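Local coordinates for protein pyridoxamine 5'-phosphate oxidase-related, FMN-binding (Mycobacterium smegmatis, PDB 3F7E) that probably binds the deazaflavin coenzyme F420 and uses it to reduce carbon-carbon double bonds of substrates such as aflatoxins, at residues 33-38 with 97-102; 42-47 with 118-123. One frame throughout, in Å; residues are numbered along the deposited sequence.

Contact 1: 33-38 with 97-102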
# COMPACT_ATOMS: atom_id res chain seq x y z
N ALA A 33 -0.92 -1.23 -6.14
CA ALA A 33 -0.65 0.14 -6.60
C ALA A 33 -1.71 0.51 -7.63
O ALA A 33 -2.00 -0.25 -8.55
CB ALA A 33 0.74 0.21 -7.22
N MSE A 34 -2.31 1.71 -7.49
CA MSE A 34 -3.47 2.16 -8.31
C MSE A 34 -3.33 3.63 -8.72
O MSE A 34 -2.87 4.43 -7.93
CB MSE A 34 -4.79 2.05 -7.49
CG MSE A 34 -5.11 0.70 -6.95
SE MSE A 34 -5.57 -0.54 -8.38
CE MSE A 34 -6.22 -1.99 -7.29
N TRP A 35 -3.78 4.00 -9.91
CA TRP A 35 -4.14 5.39 -10.16
C TRP A 35 -5.41 5.72 -9.37
O TRP A 35 -6.26 4.83 -9.16
CB TRP A 35 -4.35 5.60 -11.66
CG TRP A 35 -3.04 5.54 -12.49
CD1 TRP A 35 -1.75 5.71 -12.03
CD2 TRP A 35 -2.92 5.38 -13.91
NE1 TRP A 35 -0.85 5.62 -13.07
CE2 TRP A 35 -1.55 5.43 -14.24
CE3 TRP A 35 -3.85 5.18 -14.93
CZ2 TRP A 35 -1.09 5.29 -15.55
CZ3 TRP A 35 -3.39 5.03 -16.24
CH2 TRP A 35 -2.02 5.10 -16.53
N PHE A 36 -5.54 6.97 -8.94
CA PHE A 36 -6.75 7.40 -8.27
C PHE A 36 -7.10 8.80 -8.74
O PHE A 36 -6.23 9.56 -9.22
CB PHE A 36 -6.65 7.34 -6.73
CG PHE A 36 -5.65 8.30 -6.15
CD1 PHE A 36 -4.33 7.92 -6.00
CD2 PHE A 36 -6.00 9.60 -5.82
CE1 PHE A 36 -3.39 8.81 -5.49
CE2 PHE A 36 -5.08 10.49 -5.32
CZ PHE A 36 -3.77 10.09 -5.15
N ALA A 37 -8.36 9.18 -8.53
CA ALA A 37 -8.80 10.57 -8.72
C ALA A 37 -9.42 11.06 -7.42
O ALA A 37 -10.12 10.31 -6.77
CB ALA A 37 -9.83 10.66 -9.85
N TRP A 38 -9.15 12.30 -7.04
CA TRP A 38 -9.70 12.93 -5.85
C TRP A 38 -10.43 14.20 -6.27
O TRP A 38 -9.86 15.01 -7.00
CB TRP A 38 -8.54 13.28 -4.91
CG TRP A 38 -8.87 14.16 -3.72
CD1 TRP A 38 -8.46 15.47 -3.51
CD2 TRP A 38 -9.63 13.80 -2.56
NE1 TRP A 38 -8.90 15.92 -2.30
CE2 TRP A 38 -9.64 14.93 -1.70
CE3 TRP A 38 -10.32 12.65 -2.18
CZ2 TRP A 38 -10.28 14.92 -0.47
CZ3 TRP A 38 -10.97 12.64 -0.95
CH2 TRP A 38 -10.95 13.78 -0.11
N LYS A 97 -10.00 8.91 -18.36
CA LYS A 97 -9.74 10.11 -17.56
C LYS A 97 -8.60 9.93 -16.55
O LYS A 97 -7.79 10.86 -16.35
CB LYS A 97 -11.00 10.53 -16.84
CG LYS A 97 -12.07 11.12 -17.73
CD LYS A 97 -13.25 11.60 -16.88
CE LYS A 97 -14.36 12.18 -17.74
NZ LYS A 97 -13.94 13.48 -18.29
N LEU A 98 -8.53 8.76 -15.90
CA LEU A 98 -7.42 8.48 -14.96
C LEU A 98 -6.10 8.44 -15.72
O LEU A 98 -5.12 9.06 -15.31
CB LEU A 98 -7.61 7.17 -14.15
CG LEU A 98 -8.59 7.22 -13.00
CD1 LEU A 98 -8.58 5.85 -12.38
CD2 LEU A 98 -8.05 8.22 -12.04
N ASN A 99 -6.07 7.77 -16.87
CA ASN A 99 -4.85 7.75 -17.67
C ASN A 99 -4.40 9.17 -18.02
O ASN A 99 -3.20 9.50 -17.92
CB ASN A 99 -5.03 6.96 -18.94
CG ASN A 99 -3.77 6.94 -19.75
OD1 ASN A 99 -2.80 6.28 -19.37
ND2 ASN A 99 -3.73 7.72 -20.83
N ASP A 100 -5.36 10.01 -18.40
CA ASP A 100 -5.06 11.40 -18.73
C ASP A 100 -4.49 12.16 -17.53
O ASP A 100 -3.53 12.93 -17.68
CB ASP A 100 -6.31 12.09 -19.24
CG ASP A 100 -6.02 13.42 -19.91
OD1 ASP A 100 -5.11 13.49 -20.77
OD2 ASP A 100 -6.71 14.38 -19.57
N ARG A 101 -5.07 11.96 -16.34
CA ARG A 101 -4.59 12.59 -15.10
C ARG A 101 -3.11 12.27 -14.84
O ARG A 101 -2.37 13.07 -14.27
CB ARG A 101 -5.45 12.13 -13.90
CG ARG A 101 -5.15 12.90 -12.63
CD ARG A 101 -6.16 12.69 -11.54
NE ARG A 101 -5.59 11.95 -10.43
CZ ARG A 101 -4.60 12.37 -9.64
NH1 ARG A 101 -4.01 13.56 -9.83
NH2 ARG A 101 -4.18 11.59 -8.67
N TYR A 102 -2.69 11.07 -15.26
CA TYR A 102 -1.34 10.59 -15.03
C TYR A 102 -0.43 10.77 -16.24
O TYR A 102 0.73 10.32 -16.22
CB TYR A 102 -1.39 9.11 -14.61
CG TYR A 102 -1.83 8.96 -13.17
CD1 TYR A 102 -3.18 9.06 -12.80
CD2 TYR A 102 -0.89 8.76 -12.16
CE1 TYR A 102 -3.57 8.98 -11.46
CE2 TYR A 102 -1.26 8.65 -10.82
CZ TYR A 102 -2.62 8.77 -10.48
OH TYR A 102 -3.03 8.68 -9.16
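W35 and Y102 lie face to face: the five-membered ring of W35 and the phenol ring have centroids 3.6 Å apart and planes 17° from parallel. This stack belongs to the W35 conformer given here, one of two, so its exact spacing is doubtful. The two side chains run past each other in opposite directions, and each sets its own CB over the partner's ring, with W35 CB 3.9 Å from the phenol centroid. In both, CG stands anti to the carbonyl carbon (chi1 -77° in Y102), which lays the rings along one another. The far rim of the indole continues past N99, whose OD1 approaches CH2 obliquely while accepting a bond from L106 N.

Beyond the stack, Y102 OH accepts F36 N-H at 3.0 Å in a nearly straight bond (168°), and it also bonds L16 O. R101 bends at chi3 and presents the side of its guanidinium to F36 O: NE at 2.8 Å lies in the carbonyl plane, whereas NH2 at 2.9 Å is tilted from it. One oxygen thus takes both N-H groups, and NH2 additionally reaches R14 O. L98 CD2 fills in against A37 CB at 3.7 Å. The C-terminal end of helix 93-101 and Y102 thus grip the backbone of F36, in the segment that connects the two outermost strands, 29-34 and 37-38, of the antiparallel sheet of this FMN-binding-type fold.

Contact 2: 42-47 with 118-123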
# COMPACT_ATOMS: atom_id res chain seq x y z
N VAL A 42 -14.34 12.62 -2.41
CA VAL A 42 -14.22 11.17 -2.56
C VAL A 42 -13.06 10.82 -3.48
O VAL A 42 -12.64 11.61 -4.33
CB VAL A 42 -15.55 10.53 -3.06
CG1 VAL A 42 -16.68 10.71 -2.04
CG2 VAL A 42 -15.93 10.99 -4.45
N LEU A 43 -12.54 9.62 -3.27
CA LEU A 43 -11.54 8.99 -4.15
C LEU A 43 -12.26 8.09 -5.13
O LEU A 43 -13.23 7.41 -4.76
CB LEU A 43 -10.58 8.12 -3.31
CG LEU A 43 -9.65 8.90 -2.37
CD1 LEU A 43 -9.12 7.99 -1.24
CD2 LEU A 43 -8.51 9.57 -3.14
N ARG A 44 -11.79 8.05 -6.38
CA ARG A 44 -12.34 7.13 -7.38
C ARG A 44 -11.21 6.30 -8.00
O ARG A 44 -10.11 6.83 -8.27
CB ARG A 44 -13.09 7.91 -8.47
CG ARG A 44 -14.39 8.49 -7.98
CD ARG A 44 -15.10 9.27 -9.12
NE ARG A 44 -16.47 9.67 -8.77
CZ ARG A 44 -16.77 10.79 -8.12
NH1 ARG A 44 -15.82 11.64 -7.77
NH2 ARG A 44 -18.03 11.04 -7.81
N PHE A 45 -11.52 5.02 -8.23
CA PHE A 45 -10.59 4.04 -8.82
C PHE A 45 -11.26 3.32 -9.98
O PHE A 45 -12.48 3.20 -10.00
CB PHE A 45 -10.20 2.99 -7.77
CG PHE A 45 -9.65 3.57 -6.49
CD1 PHE A 45 -10.51 3.97 -5.44
CD2 PHE A 45 -8.28 3.75 -6.34
CE1 PHE A 45 -9.99 4.51 -4.28
CE2 PHE A 45 -7.77 4.29 -5.19
CZ PHE A 45 -8.62 4.68 -4.15
N THR A 46 -10.45 2.79 -10.90
CA THR A 46 -10.95 1.95 -11.96
C THR A 46 -10.66 0.49 -11.58
O THR A 46 -9.56 0.15 -11.16
CB THR A 46 -10.34 2.29 -13.35
OG1 THR A 46 -10.85 1.39 -14.33
CG2 THR A 46 -8.80 2.22 -13.36
N HIS A 47 -11.70 -0.35 -11.69
CA HIS A 47 -11.60 -1.80 -11.38
C HIS A 47 -12.40 -2.53 -12.47
O HIS A 47 -13.20 -1.95 -13.20
CB HIS A 47 -12.27 -2.16 -10.02
CG HIS A 47 -11.48 -1.84 -8.77
ND1 HIS A 47 -11.11 -0.56 -8.40
CD2 HIS A 47 -11.04 -2.65 -7.78
CE1 HIS A 47 -10.46 -0.61 -7.25
NE2 HIS A 47 -10.41 -1.86 -6.85
N ILE A 118 -16.35 2.11 -11.79
CA ILE A 118 -15.77 3.18 -10.99
C ILE A 118 -16.07 2.86 -9.53
O ILE A 118 -17.24 2.72 -9.16
CB ILE A 118 -16.38 4.56 -11.31
CG1 ILE A 118 -16.47 4.79 -12.83
CG2 ILE A 118 -15.63 5.65 -10.56
CD1 ILE A 118 -17.15 6.10 -13.21
N ILE A 119 -15.02 2.73 -8.73
CA ILE A 119 -15.19 2.47 -7.28
C ILE A 119 -15.06 3.80 -6.55
O ILE A 119 -14.04 4.48 -6.73
CB ILE A 119 -14.10 1.48 -6.76
CG1 ILE A 119 -14.09 0.18 -7.56
CG2 ILE A 119 -14.26 1.25 -5.26
CD1 ILE A 119 -15.28 -0.66 -7.40
N VAL A 120 -16.07 4.17 -5.76
CA VAL A 120 -16.12 5.48 -5.11
C VAL A 120 -15.95 5.30 -3.60
O VAL A 120 -16.75 4.58 -2.98
CB VAL A 120 -17.49 6.18 -5.39
CG1 VAL A 120 -17.47 7.56 -4.82
CG2 VAL A 120 -17.75 6.19 -6.89
N VAL A 121 -14.91 5.91 -3.03
CA VAL A 121 -14.55 5.73 -1.63
C VAL A 121 -14.64 7.06 -0.89
O VAL A 121 -14.05 8.07 -1.31
CB VAL A 121 -13.10 5.20 -1.51
CG1 VAL A 121 -12.59 5.24 -0.07
CG2 VAL A 121 -13.00 3.79 -2.09
N ARG A 122 -15.39 7.06 0.21
CA ARG A 122 -15.50 8.23 1.08
C ARG A 122 -14.58 8.05 2.28
O ARG A 122 -14.71 7.08 3.02
CB ARG A 122 -16.93 8.43 1.55
CG ARG A 122 -17.06 9.71 2.42
CD ARG A 122 -18.49 10.12 2.62
NE ARG A 122 -19.15 10.32 1.34
CZ ARG A 122 -19.18 11.48 0.69
NH1 ARG A 122 -18.63 12.58 1.23
NH2 ARG A 122 -19.81 11.55 -0.48
N PRO A 123 -13.61 8.96 2.47
CA PRO A 123 -12.71 8.86 3.61
C PRO A 123 -13.42 8.85 4.96
O PRO A 123 -14.39 9.61 5.18
CB PRO A 123 -11.79 10.08 3.47
CG PRO A 123 -11.78 10.36 1.99
CD PRO A 123 -13.23 10.10 1.61
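L43 and V121 exchange two backbone hydrogen bonds, V121 N to L43 O at 2.8 Å and L43 N to V121 O at 2.9 Å. F45 and I119 repeat the arrangement two residues on, with I119 N 2.9 Å from F45 O. These hydrogen-bonded pairs alternate with the non-hydrogen-bonded pairs R44-V120 and T46-I118, where the CA-H groups of R44 and I118 point at the carbonyl oxygens of I119 and F45. The short strand axes run at 153°, antiparallel with a clear twist.

On the face carrying F45, the phenyl edge meets V121, CE1 to CG2 at 3.8 Å. I119 folds CG1 over one face of the H47 imidazole; ND1, 3.2 Å from that carbon, is buried with no polar partner in the model. M65 of strand 62-68 packs on L43 and F45, and V63 on V121, so this face looks into the interior.

Across the sheet, I118 CG2 sits 3.9 Å from R44 CD at the edge of the guanidinium. R44 extends from CG to NE alongside V120, and its NH1 forms a salt bridge with D39. V42 CG2 touches V120 CG1 at 3.8 Å, while V42 CG1 lies over one guanidinium face of R122, whose NE is paired with E84. F94 of helix 93-101 covers R44 and I118. Strand 116-127 is also bonded through V120 to E84 and D85, placing this ladder between strands 76-88 and 37-38, one strand in from an end of the antiparallel sheet, which in this clan curls into a split barrel.

From the N terminus the chain passes 33-38, turns directly into 42-47, and only much later reaches 97-102 and 118-123. Contact 1 therefore closes a loop of 58 intervening residues and contact 2 one of 70; because their segments alternate, the loops cross and neither nests in the other. Their centres lie 11 Å apart. A37 O is 2.8 Å from R44 N in a probable hydrogen bond, and F36 CB packs 3.6 Å from F45 CE2. Contact 1 ties helix 93-101 to the segment joining the two outermost strands, while contact 2 joins strand 43-48, sheet neighbour of 37-38, to strand 116-127, which follows the helix.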